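TRNA (Adenine(22)-N(1))-methyltransferase (Mycoplasma capricolum subsp. capricolum, PDB 6QE6) probably methylates N1 of adenine 22 in tRNA with S-adenosyl-L-methionine as methyl donor, leaving the S-adenosyl-L-homocysteine bound here as cofactor product. Local coordinates at residues L115-I120 against K143-W148; Y154-E159 against W170-N175; I107-I112 against N133-S138. All blocks are in the same frame, centred on the assembly; numbering follows the deposited sequence.

Contact 1: residues L115-I120 against K143-W148; sequences LGSQTI and KNLRLW. With SAH (S-adenosyl-L-homocysteine), chain C.
I120 and L145 form the apolar half of this contact between the first turns of helices 117-124 and 143-151. The short branch of the isoleucine does the touching: I120 CG2 lies 3.7 Å from L145 CD1, and the two side chains cross at about a right angle. With I120 CG1 beside its own backbone N (chi1 -72°), CG2 is left to face the leucine. The other methyl of the fork, L145 CD2, is 3.9 Å from the carbonyl oxygen S117 O. Both side chains also rest on I136 of strand 133-138, which underlies the pair.

The polar half, S117 against N144, is a van der Waals contact. N144 OD1 comes within 3.3 Å of S117 CB, and N144 ND2 within 3.6 Å of the same carbon. A chi1 of 52° sets N144 CG between its own backbone N and carbonyl carbon, leaving OD1 near L145 N, from which it takes a weak bond. S117 OG is hydrogen-bonded to S141 O and to S138 OG instead.

Ahead of the helix, G116 is the N-cap, its O accepting I120 N. L115 belongs to the cofactor pocket, with L115 CD2 3.7 Å from SAH C8.

Between these segments, then, the helices meet by apolar and van der Waals contact, while the hydroxyl of S117 ties the turn after the pocket to strand 133-138 and the loop beyond it.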
loop_
_atom_site.group_PDB
_atom_site.type_symbol
_atom_site.label_atom_id
_atom_site.label_comp_id
_atom_site.label_asym_id
_atom_site.label_seq_id
_atom_site.Cartn_x
_atom_site.Cartn_y
_atom_site.Cartn_z
ATOM N N LEU A 115 5.030 5.169 1.292
ATOM C CA LEU A 115 5.212 5.343 2.723
ATOM C C LEU A 115 5.419 3.976 3.360
ATOM O O LEU A 115 5.197 2.933 2.732
ATOM C CB LEU A 115 4.020 6.078 3.348
ATOM C CG LEU A 115 3.711 7.476 2.782
ATOM C CD1 LEU A 115 2.398 8.022 3.305
ATOM C CD2 LEU A 115 4.860 8.479 3.051
ATOM N N GLY A 116 5.890 3.992 4.616
ATOM C CA GLY A 116 5.997 2.773 5.390
ATOM C C GLY A 116 4.670 2.345 6.017
ATOM O O GLY A 116 3.745 3.133 6.222
ATOM N N SER A 117 4.596 1.053 6.339
ATOM C CA SER A 117 3.375 0.481 6.895
ATOM C C SER A 117 2.968 1.167 8.188
ATOM O O SER A 117 1.780 1.404 8.425
ATOM C CB SER A 117 3.572 -1.011 7.127
ATOM O OG SER A 117 3.693 -1.663 5.880
ATOM N N GLN A 118 3.936 1.477 9.045
ATOM C CA GLN A 118 3.621 2.155 10.296
ATOM C C GLN A 118 2.892 3.467 10.030
ATOM O O GLN A 118 1.792 3.695 10.551
ATOM C CB GLN A 118 4.905 2.393 11.078
ATOM C CG GLN A 118 4.799 2.219 12.571
ATOM C CD GLN A 118 6.116 1.750 13.162
ATOM O OE1 GLN A 118 6.290 0.560 13.448
ATOM N NE2 GLN A 118 7.067 2.676 13.305
ATOM N N THR A 119 3.477 4.324 9.179
ATOM C CA THR A 119 2.820 5.572 8.782
ATOM C C THR A 119 1.446 5.314 8.180
ATOM O O THR A 119 0.488 6.043 8.462
ATOM C CB THR A 119 3.686 6.320 7.766
ATOM O OG1 THR A 119 5.036 6.373 8.231
ATOM C CG2 THR A 119 3.157 7.749 7.538
ATOM N N ILE A 120 1.343 4.287 7.333
ATOM C CA ILE A 120 0.102 4.009 6.626
ATOM C C ILE A 120 -0.977 3.569 7.602
ATOM O O ILE A 120 -2.119 4.036 7.542
ATOM C CB ILE A 120 0.344 2.957 5.533
ATOM C CG1 ILE A 120 1.145 3.565 4.376
ATOM C CG2 ILE A 120 -0.981 2.437 5.029
ATOM C CD1 ILE A 120 1.710 2.543 3.450
ATOM N N LYS A 143 2.285 -6.729 7.294
ATOM C CA LYS A 143 1.543 -7.602 8.204
ATOM C C LYS A 143 0.533 -6.814 9.045
ATOM O O LYS A 143 -0.577 -7.285 9.300
ATOM C CB LYS A 143 2.521 -8.376 9.095
ATOM C CG LYS A 143 1.989 -8.669 10.486
ATOM C CD LYS A 143 2.171 -10.128 10.881
ATOM C CE LYS A 143 1.749 -10.364 12.328
ATOM N NZ LYS A 143 2.354 -11.607 12.863
ATOM N N ASN A 144 0.891 -5.605 9.466
ATOM C CA ASN A 144 -0.025 -4.806 10.265
ATOM C C ASN A 144 -1.188 -4.278 9.425
ATOM O O ASN A 144 -2.274 -4.071 9.957
ATOM C CB ASN A 144 0.744 -3.661 10.950
ATOM C CG ASN A 144 1.607 -2.809 9.941
ATOM O OD1 ASN A 144 1.842 -3.231 8.787
ATOM N ND2 ASN A 144 2.083 -1.623 10.391
ATOM N N LEU A 145 -0.996 -4.069 8.118
ATOM C CA LEU A 145 -2.110 -3.670 7.261
ATOM C C LEU A 145 -3.058 -4.833 6.969
ATOM O O LEU A 145 -4.264 -4.615 6.797
ATOM C CB LEU A 145 -1.601 -3.077 5.939
ATOM C CG LEU A 145 -0.607 -1.917 6.046
ATOM C CD1 LEU A 145 -0.344 -1.229 4.696
ATOM C CD2 LEU A 145 -1.098 -0.920 7.098
ATOM N N ARG A 146 -2.540 -6.065 6.897
ATOM C CA ARG A 146 -3.416 -7.206 6.680
ATOM C C ARG A 146 -4.235 -7.502 7.936
ATOM O O ARG A 146 -5.426 -7.825 7.849
ATOM C CB ARG A 146 -2.588 -8.419 6.238
ATOM C CG ARG A 146 -2.117 -8.330 4.773
ATOM C CD ARG A 146 -1.478 -9.620 4.228
ATOM N NE ARG A 146 -0.185 -9.791 4.846
ATOM C CZ ARG A 146 0.989 -9.640 4.242
ATOM N NH1 ARG A 146 1.081 -9.349 2.950
ATOM N NH2 ARG A 146 2.083 -9.807 4.958
ATOM N N LEU A 147 -3.614 -7.367 9.110
ATOM C CA LEU A 147 -4.326 -7.507 10.374
ATOM C C LEU A 147 -5.453 -6.493 10.472
ATOM O O LEU A 147 -6.562 -6.812 10.914
ATOM C CB LEU A 147 -3.342 -7.309 11.527
ATOM C CG LEU A 147 -3.452 -8.076 12.846
ATOM C CD1 LEU A 147 -4.076 -9.460 12.659
ATOM C CD2 LEU A 147 -2.045 -8.203 13.439
ATOM N N TRP A 148 -5.166 -5.258 10.074
ATOM C CA TRP A 148 -6.178 -4.222 10.028
ATOM C C TRP A 148 -7.345 -4.634 9.138
ATOM O O TRP A 148 -8.506 -4.588 9.564
ATOM C CB TRP A 148 -5.548 -2.926 9.537
ATOM C CG TRP A 148 -6.501 -1.801 9.521
ATOM C CD1 TRP A 148 -6.877 -1.034 10.583
ATOM C CD2 TRP A 148 -7.218 -1.304 8.386
ATOM N NE1 TRP A 148 -7.788 -0.085 10.177
ATOM C CE2 TRP A 148 -8.016 -0.229 8.834
ATOM C CE3 TRP A 148 -7.267 -1.661 7.036
ATOM C CZ2 TRP A 148 -8.841 0.509 7.969
ATOM C CZ3 TRP A 148 -8.092 -0.933 6.183
ATOM C CH2 TRP A 148 -8.871 0.140 6.659
HETATM N N SAH C . 3.114 9.154 -4.002
HETATM C CA SAH C . 4.455 9.244 -4.569
HETATM C CB SAH C . 5.388 10.033 -3.638
HETATM C CG SAH C . 5.719 9.397 -2.287
HETATM S SD SAH C . 6.940 10.368 -1.363
HETATM C C SAH C . 5.043 7.859 -4.851
HETATM O O SAH C . 4.596 6.853 -4.289
HETATM O OXT SAH C . 5.981 7.711 -5.644
HETATM C "C5'" SAH C . 5.880 10.412 0.100
HETATM C "C4'" SAH C . 4.994 11.653 0.127
HETATM O "O4'" SAH C . 4.041 11.514 1.154
HETATM C "C3'" SAH C . 5.770 12.916 0.451
HETATM O "O3'" SAH C . 5.473 13.907 -0.506
HETATM C "C2'" SAH C . 5.265 13.352 1.815
HETATM O "O2'" SAH C . 5.196 14.751 1.866
HETATM C "C1'" SAH C . 3.897 12.710 1.876
HETATM N N9 SAH C . 3.462 12.371 3.231
HETATM C C8 SAH C . 4.226 11.879 4.250
HETATM N N7 SAH C . 3.413 11.691 5.325
HETATM C C5 SAH C . 2.165 12.046 5.002
HETATM C C6 SAH C . 0.981 12.058 5.724
HETATM N N6 SAH C . 0.950 11.656 6.992
HETATM N N1 SAH C . -0.168 12.497 5.108
HETATM C C2 SAH C . -0.149 12.912 3.791
HETATM N N3 SAH C . 1.038 12.895 3.089
HETATM C C4 SAH C . 2.174 12.469 3.686
#

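Contact 2: residues Y154-E159 against W170-N175; sequences YLIKYE and WLIEIN
K157 and Y158 both sit opposite E173, and the backbone bonds show how. K157 N donates to E173 O at 2.7 Å, and E173 N donates to Y158 O, also at 2.7 Å and in the carbonyl plane. The extra residue is taken up at K157, whose backbone turns helix-like (phi -75°, psi -32°). On the Y154 side of this bulge the ladder continues with N175 N bonded to L155 O at 2.9 Å, answered by a weak bond from L155 N to N175 O.

The bulge lays the K157 side chain alongside that of E173, both chains extended and pointing the same way. Their charged ends stop short of a salt bridge, K157 NZ being 4.2 Å from E173 OE2; a water bridges them, accepting from NZ and donating to OE2. Next to them, L171 CD2 meets the Y158 ring at CD2, 3.5 Å away. On the opposite face of the sheet I156 CG2 packs against I172 CG1 at 3.7 Å, and Y154 CB leans on I174 CG2.

E159 lies on that I156 face, its stem beside I172. Both carboxylate oxygens have partners: OE2 makes a salt bridge with R146 and takes a bond from a water that also donates to L171 O, while OE1 accepts S192 N. Further out, helix 143-151 covers the same face through R146, A149 and W148, and strand 168-175 bonds on its other edge to strand 133-138.

This is an antiparallel beta hairpin interrupted by a classic beta bulge. It supplies one edge of the sheet, where the antiparallel strand 168-175 is inserted between 133-138 and 155-163 (order 3-2-1-4-5-7-6), as in the Rossmann-like fold of class I methyltransferases.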
loop_
_atom_site.group_PDB
_atom_site.type_symbol
_atom_site.label_atom_id
_atom_site.label_comp_id
_atom_site.label_asym_id
_atom_site.label_seq_id
_atom_site.Cartn_x
_atom_site.Cartn_y
_atom_site.Cartn_z
ATOM N N TYR A 154 -12.627 -6.578 6.154
ATOM C CA TYR A 154 -12.510 -6.079 4.792
ATOM C C TYR A 154 -11.783 -7.107 3.927
ATOM O O TYR A 154 -10.838 -7.761 4.375
ATOM C CB TYR A 154 -11.743 -4.752 4.758
ATOM C CG TYR A 154 -12.337 -3.619 5.568
ATOM C CD1 TYR A 154 -13.719 -3.505 5.757
ATOM C CD2 TYR A 154 -11.515 -2.637 6.122
ATOM C CE1 TYR A 154 -14.261 -2.451 6.491
ATOM C CE2 TYR A 154 -12.048 -1.570 6.860
ATOM C CZ TYR A 154 -13.414 -1.483 7.041
ATOM O OH TYR A 154 -13.927 -0.431 7.775
ATOM N N LEU A 155 -12.214 -7.222 2.680
ATOM C CA LEU A 155 -11.528 -8.058 1.719
ATOM C C LEU A 155 -10.155 -7.482 1.372
ATOM O O LEU A 155 -10.002 -6.274 1.155
ATOM C CB LEU A 155 -12.371 -8.190 0.460
ATOM C CG LEU A 155 -11.715 -8.987 -0.662
ATOM C CD1 LEU A 155 -11.363 -10.407 -0.201
ATOM C CD2 LEU A 155 -12.632 -9.002 -1.882
ATOM N N ILE A 156 -9.152 -8.357 1.338
ATOM C CA ILE A 156 -7.887 -8.068 0.676
ATOM C C ILE A 156 -8.041 -8.582 -0.756
ATOM O O ILE A 156 -7.902 -9.780 -1.026
ATOM C CB ILE A 156 -6.708 -8.704 1.421
ATOM C CG1 ILE A 156 -6.609 -8.090 2.817
ATOM C CG2 ILE A 156 -5.416 -8.454 0.690
ATOM C CD1 ILE A 156 -5.676 -8.818 3.773
ATOM N N LYS A 157 -8.371 -7.674 -1.679
ATOM C CA LYS A 157 -8.712 -8.084 -3.034
ATOM C C LYS A 157 -7.490 -8.480 -3.857
ATOM O O LYS A 157 -7.600 -9.321 -4.757
ATOM C CB LYS A 157 -9.456 -6.964 -3.758
ATOM C CG LYS A 157 -9.836 -7.304 -5.189
ATOM C CD LYS A 157 -10.915 -6.370 -5.718
ATOM C CE LYS A 157 -11.124 -6.516 -7.237
ATOM N NZ LYS A 157 -11.899 -5.354 -7.838
ATOM N N TYR A 158 -6.341 -7.863 -3.606
ATOM C CA TYR A 158 -5.173 -8.093 -4.438
ATOM C C TYR A 158 -3.920 -7.727 -3.656
ATOM O O TYR A 158 -3.895 -6.731 -2.926
ATOM C CB TYR A 158 -5.230 -7.295 -5.746
ATOM C CG TYR A 158 -4.066 -7.563 -6.661
ATOM C CD1 TYR A 158 -3.903 -8.809 -7.251
ATOM C CD2 TYR A 158 -3.106 -6.583 -6.909
ATOM C CE1 TYR A 158 -2.837 -9.071 -8.078
ATOM C CE2 TYR A 158 -2.001 -6.832 -7.738
ATOM C CZ TYR A 158 -1.882 -8.080 -8.333
ATOM O OH TYR A 158 -0.825 -8.366 -9.174
ATOM N N GLU A 159 -2.896 -8.558 -3.811
ATOM C CA GLU A 159 -1.573 -8.274 -3.298
ATOM C C GLU A 159 -0.576 -8.638 -4.369
ATOM O O GLU A 159 -0.841 -9.495 -5.218
ATOM C CB GLU A 159 -1.229 -9.059 -2.042
ATOM C CG GLU A 159 -2.142 -8.847 -0.887
ATOM C CD GLU A 159 -1.587 -9.502 0.376
ATOM O OE1 GLU A 159 -2.191 -10.494 0.868
ATOM O OE2 GLU A 159 -0.533 -9.020 0.861
ATOM N N TRP A 170 5.353 -3.429 -1.228
ATOM C CA TRP A 170 4.276 -4.344 -0.887
ATOM C C TRP A 170 2.981 -3.684 -1.334
ATOM O O TRP A 170 2.562 -2.665 -0.773
ATOM C CB TRP A 170 4.269 -4.650 0.613
ATOM C CG TRP A 170 5.366 -5.589 1.121
ATOM C CD1 TRP A 170 5.219 -6.903 1.450
ATOM C CD2 TRP A 170 6.745 -5.266 1.396
ATOM N NE1 TRP A 170 6.411 -7.426 1.899
ATOM C CE2 TRP A 170 7.365 -6.445 1.869
ATOM C CE3 TRP A 170 7.515 -4.104 1.272
ATOM C CZ2 TRP A 170 8.720 -6.490 2.231
ATOM C CZ3 TRP A 170 8.842 -4.146 1.630
ATOM C CH2 TRP A 170 9.438 -5.337 2.107
ATOM N N LEU A 171 2.352 -4.239 -2.350
ATOM C CA LEU A 171 1.123 -3.666 -2.857
ATOM C C LEU A 171 -0.049 -4.490 -2.347
ATOM O O LEU A 171 -0.040 -5.719 -2.462
ATOM C CB LEU A 171 1.145 -3.610 -4.385
ATOM C CG LEU A 171 -0.127 -3.095 -5.052
ATOM C CD1 LEU A 171 0.175 -2.097 -6.139
ATOM C CD2 LEU A 171 -0.890 -4.267 -5.623
ATOM N N ILE A 172 -1.050 -3.809 -1.786
ATOM C CA ILE A 172 -2.213 -4.464 -1.210
ATOM C C ILE A 172 -3.451 -3.624 -1.518
ATOM O O ILE A 172 -3.437 -2.394 -1.383
ATOM C CB ILE A 172 -2.033 -4.702 0.310
ATOM C CG1 ILE A 172 -3.274 -5.387 0.910
ATOM C CG2 ILE A 172 -1.635 -3.415 1.034
ATOM C CD1 ILE A 172 -3.147 -5.788 2.381
ATOM N N GLU A 173 -4.504 -4.285 -1.988
ATOM C CA GLU A 173 -5.766 -3.644 -2.327
ATOM C C GLU A 173 -6.839 -4.144 -1.365
ATOM O O GLU A 173 -7.039 -5.355 -1.219
ATOM C CB GLU A 173 -6.180 -3.920 -3.779
ATOM C CG GLU A 173 -7.677 -3.648 -4.016
ATOM C CD GLU A 173 -8.064 -3.481 -5.488
ATOM O OE1 GLU A 173 -7.289 -3.921 -6.372
ATOM O OE2 GLU A 173 -9.155 -2.916 -5.761
ATOM N N ILE A 174 -7.522 -3.212 -0.709
ATOM C CA ILE A 174 -8.515 -3.526 0.306
ATOM C C ILE A 174 -9.871 -3.033 -0.187
ATOM O O ILE A 174 -10.027 -1.841 -0.496
ATOM C CB ILE A 174 -8.147 -2.901 1.660
ATOM C CG1 ILE A 174 -6.786 -3.430 2.118
ATOM C CG2 ILE A 174 -9.229 -3.178 2.708
ATOM C CD1 ILE A 174 -6.230 -2.697 3.309
ATOM N N ASN A 175 -10.838 -3.962 -0.287
ATOM C CA ASN A 175 -12.213 -3.677 -0.692
ATOM C C ASN A 175 -13.112 -3.748 0.535
ATOM O O ASN A 175 -13.444 -4.847 1.002
ATOM C CB ASN A 175 -12.695 -4.666 -1.753
ATOM C CG ASN A 175 -14.121 -4.364 -2.238
ATOM O OD1 ASN A 175 -14.768 -3.420 -1.766
ATOM N ND2 ASN A 175 -14.608 -5.158 -3.198
HETATM O O HOH W 1 -10.203 -2.892 -8.455
HETATM O O HOH W 2 0.961 -7.030 -0.187
#

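Contact 3: residues I107-I112 against N133-S138; sequences IDYVTI and NYIICS
N133 reaches the backbone of D108 with its side chain. N133 ND2 donates to D108 O at 2.9 Å, a fairly straight bond (160°) with the acceptor in the amide plane, though the donor is tilted from the carbonyl plane of D108. N133 ND2 also lies over one face of the Y109 ring, offset toward the rim, with ring and amide planes 29° apart; N133 CB touches Y109 CD1 at 3.5 Å. The backbone of N133 joins in too, since V110 N donates to N133 O at 2.8 Å.

I135 supplies the next two rungs: I135 N bonds to V110 O and I112 N to I135 O. Its side chain shares a face with T111 and Y109. I135 CD1 reaches Y109 CD1 at 3.7 Å, and I135 CB runs beside T111 CG2. T111 OG1 is hydrogen-bonded to D41, in the strand on the other side.

I112, on the opposite face, makes the last bond between these two segments by accepting C137 N at I112 O, 2.8 Å away. I112 CB lies 4.2 Å from I136 CG1. I112 CD1 approaches the Y134 ring, which runs alongside V110, with V110 CB 3.7 Å from Y134 CD1. Y134 OH is hydrogen-bonded to D127, and helix 117-124 covers I112 through I120.

In this beta-alpha-beta unit (109-115, 117-124, 133-138) the second strand leads to C137, whose side chain is about 6 Å from the bound S-adenosyl-L-homocysteine (nearest atoms). Nearly straight backbone bonds hold the strands in register between largely apolar side chains on both faces, and the hydroxyls of T111 and Y134 find partners outside.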
loop_
_atom_site.group_PDB
_atom_site.type_symbol
_atom_site.label_atom_id
_atom_site.label_comp_id
_atom_site.label_asym_id
_atom_site.label_seq_id
_atom_site.Cartn_x
_atom_site.Cartn_y
_atom_site.Cartn_z
ATOM N N ILE A 107 -15.502 8.564 -2.168
ATOM C CA ILE A 107 -14.248 8.245 -2.843
ATOM C C ILE A 107 -14.228 6.754 -3.155
ATOM O O ILE A 107 -14.364 5.923 -2.250
ATOM C CB ILE A 107 -13.039 8.666 -1.990
ATOM C CG1 ILE A 107 -13.006 10.189 -1.847
ATOM C CG2 ILE A 107 -11.722 8.143 -2.586
ATOM C CD1 ILE A 107 -12.206 10.662 -0.671
ATOM N N ASP A 108 -14.060 6.415 -4.439
ATOM C CA ASP A 108 -13.980 5.012 -4.839
ATOM C C ASP A 108 -12.680 4.378 -4.357
ATOM O O ASP A 108 -12.683 3.265 -3.821
ATOM C CB ASP A 108 -14.098 4.888 -6.355
ATOM C CG ASP A 108 -15.449 5.353 -6.875
ATOM O OD1 ASP A 108 -16.332 4.494 -7.071
ATOM O OD2 ASP A 108 -15.642 6.574 -7.070
ATOM N N TYR A 109 -11.554 5.069 -4.533
ATOM C CA TYR A 109 -10.266 4.500 -4.178
ATOM C C TYR A 109 -9.408 5.565 -3.530
ATOM O O TYR A 109 -9.175 6.624 -4.121
ATOM C CB TYR A 109 -9.511 3.970 -5.391
ATOM C CG TYR A 109 -10.092 2.766 -6.080
ATOM C CD1 TYR A 109 -9.690 1.477 -5.727
ATOM C CD2 TYR A 109 -10.989 2.914 -7.141
ATOM C CE1 TYR A 109 -10.182 0.370 -6.393
ATOM C CE2 TYR A 109 -11.507 1.806 -7.805
ATOM C CZ TYR A 109 -11.095 0.542 -7.425
ATOM O OH TYR A 109 -11.585 -0.545 -8.091
ATOM N N VAL A 110 -8.910 5.273 -2.345
ATOM C CA VAL A 110 -7.813 6.030 -1.777
ATOM C C VAL A 110 -6.529 5.267 -2.060
ATOM O O VAL A 110 -6.444 4.062 -1.786
ATOM C CB VAL A 110 -8.021 6.257 -0.277
ATOM C CG1 VAL A 110 -6.745 6.758 0.338
ATOM C CG2 VAL A 110 -9.168 7.248 -0.081
ATOM N N THR A 111 -5.554 5.940 -2.665
ATOM C CA THR A 111 -4.247 5.351 -2.904
ATOM C C THR A 111 -3.232 6.004 -1.984
ATOM O O THR A 111 -3.265 7.223 -1.769
ATOM C CB THR A 111 -3.792 5.480 -4.362
ATOM O OG1 THR A 111 -3.752 6.863 -4.750
ATOM C CG2 THR A 111 -4.737 4.710 -5.273
ATOM N N ILE A 112 -2.372 5.169 -1.405
ATOM C CA ILE A 112 -1.295 5.591 -0.529
ATOM C C ILE A 112 -0.064 4.859 -1.018
ATOM O O ILE A 112 0.025 3.630 -0.874
ATOM C CB ILE A 112 -1.572 5.261 0.941
ATOM C CG1 ILE A 112 -2.935 5.803 1.365
ATOM C CG2 ILE A 112 -0.462 5.800 1.808
ATOM C CD1 ILE A 112 -3.468 5.225 2.664
ATOM N N ASN A 133 -12.449 1.824 -1.115
ATOM C CA ASN A 133 -11.344 0.915 -1.388
ATOM C C ASN A 133 -10.027 1.627 -1.145
ATOM O O ASN A 133 -9.911 2.833 -1.353
ATOM C CB ASN A 133 -11.308 0.403 -2.827
ATOM C CG ASN A 133 -12.566 -0.282 -3.237
ATOM O OD1 ASN A 133 -12.756 -1.473 -2.978
ATOM N ND2 ASN A 133 -13.438 0.458 -3.913
ATOM N N TYR A 134 -9.033 0.862 -0.713
ATOM C CA TYR A 134 -7.670 1.341 -0.624
ATOM C C TYR A 134 -6.824 0.559 -1.604
ATOM O O TYR A 134 -6.998 -0.656 -1.754
ATOM C CB TYR A 134 -7.095 1.179 0.782
ATOM C CG TYR A 134 -7.739 2.086 1.791
ATOM C CD1 TYR A 134 -7.272 3.383 1.979
ATOM C CD2 TYR A 134 -8.828 1.655 2.547
ATOM C CE1 TYR A 134 -7.862 4.220 2.886
ATOM C CE2 TYR A 134 -9.419 2.488 3.465
ATOM C CZ TYR A 134 -8.937 3.765 3.634
ATOM O OH TYR A 134 -9.525 4.596 4.554
ATOM N N ILE A 135 -5.919 1.256 -2.273
ATOM C CA ILE A 135 -4.754 0.621 -2.867
ATOM C C ILE A 135 -3.535 1.213 -2.185
ATOM O O ILE A 135 -3.297 2.424 -2.265
ATOM C CB ILE A 135 -4.690 0.814 -4.386
ATOM C CG1 ILE A 135 -6.009 0.361 -5.024
ATOM C CG2 ILE A 135 -3.462 0.076 -4.954
ATOM C CD1 ILE A 135 -6.120 0.734 -6.458
ATOM N N ILE A 136 -2.765 0.364 -1.517
ATOM C CA ILE A 136 -1.585 0.786 -0.784
ATOM C C ILE A 136 -0.347 0.151 -1.411
ATOM O O ILE A 136 -0.350 -1.030 -1.775
ATOM C CB ILE A 136 -1.724 0.424 0.704
ATOM C CG1 ILE A 136 -2.838 1.289 1.318
ATOM C CG2 ILE A 136 -0.387 0.563 1.419
ATOM C CD1 ILE A 136 -3.661 0.583 2.370
ATOM N N CYS A 137 0.699 0.954 -1.567
ATOM C CA CYS A 137 2.008 0.498 -2.031
ATOM C C CYS A 137 3.016 0.882 -0.949
ATOM O O CYS A 137 3.636 1.945 -1.009
ATOM C CB CYS A 137 2.357 1.109 -3.402
ATOM S SG CYS A 137 3.886 0.470 -4.107
ATOM N N SER A 138 3.164 0.016 0.045
ATOM C CA SER A 138 4.063 0.266 1.167
ATOM C C SER A 138 5.492 -0.136 0.823
ATOM O O SER A 138 5.734 -1.081 0.065
ATOM C CB SER A 138 3.600 -0.507 2.398
ATOM O OG SER A 138 4.379 -0.174 3.526
#

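How the contacts relate
From the N terminus, residues 107-112 come first, and 115-120 follow at the turn into helix 117-124. The chain returns at 133-138 to close contact 3, a parallel beta-alpha-beta unit; 143-148 then closes contact 1, so these two loops cross, and they touch where L115 O lies near S138 OG. Contact 2 follows in series as a hairpin, with 154-159 paired to 170-175. Strand 168-175 lies next to 133-138, where I174 N and Y134 O probably bond, making one continuous sheet of contacts 2 and 3. Helix 143-151 ties contact 1 to contact 2 through R146 packing on I172 and the W148-Y154 ring packing.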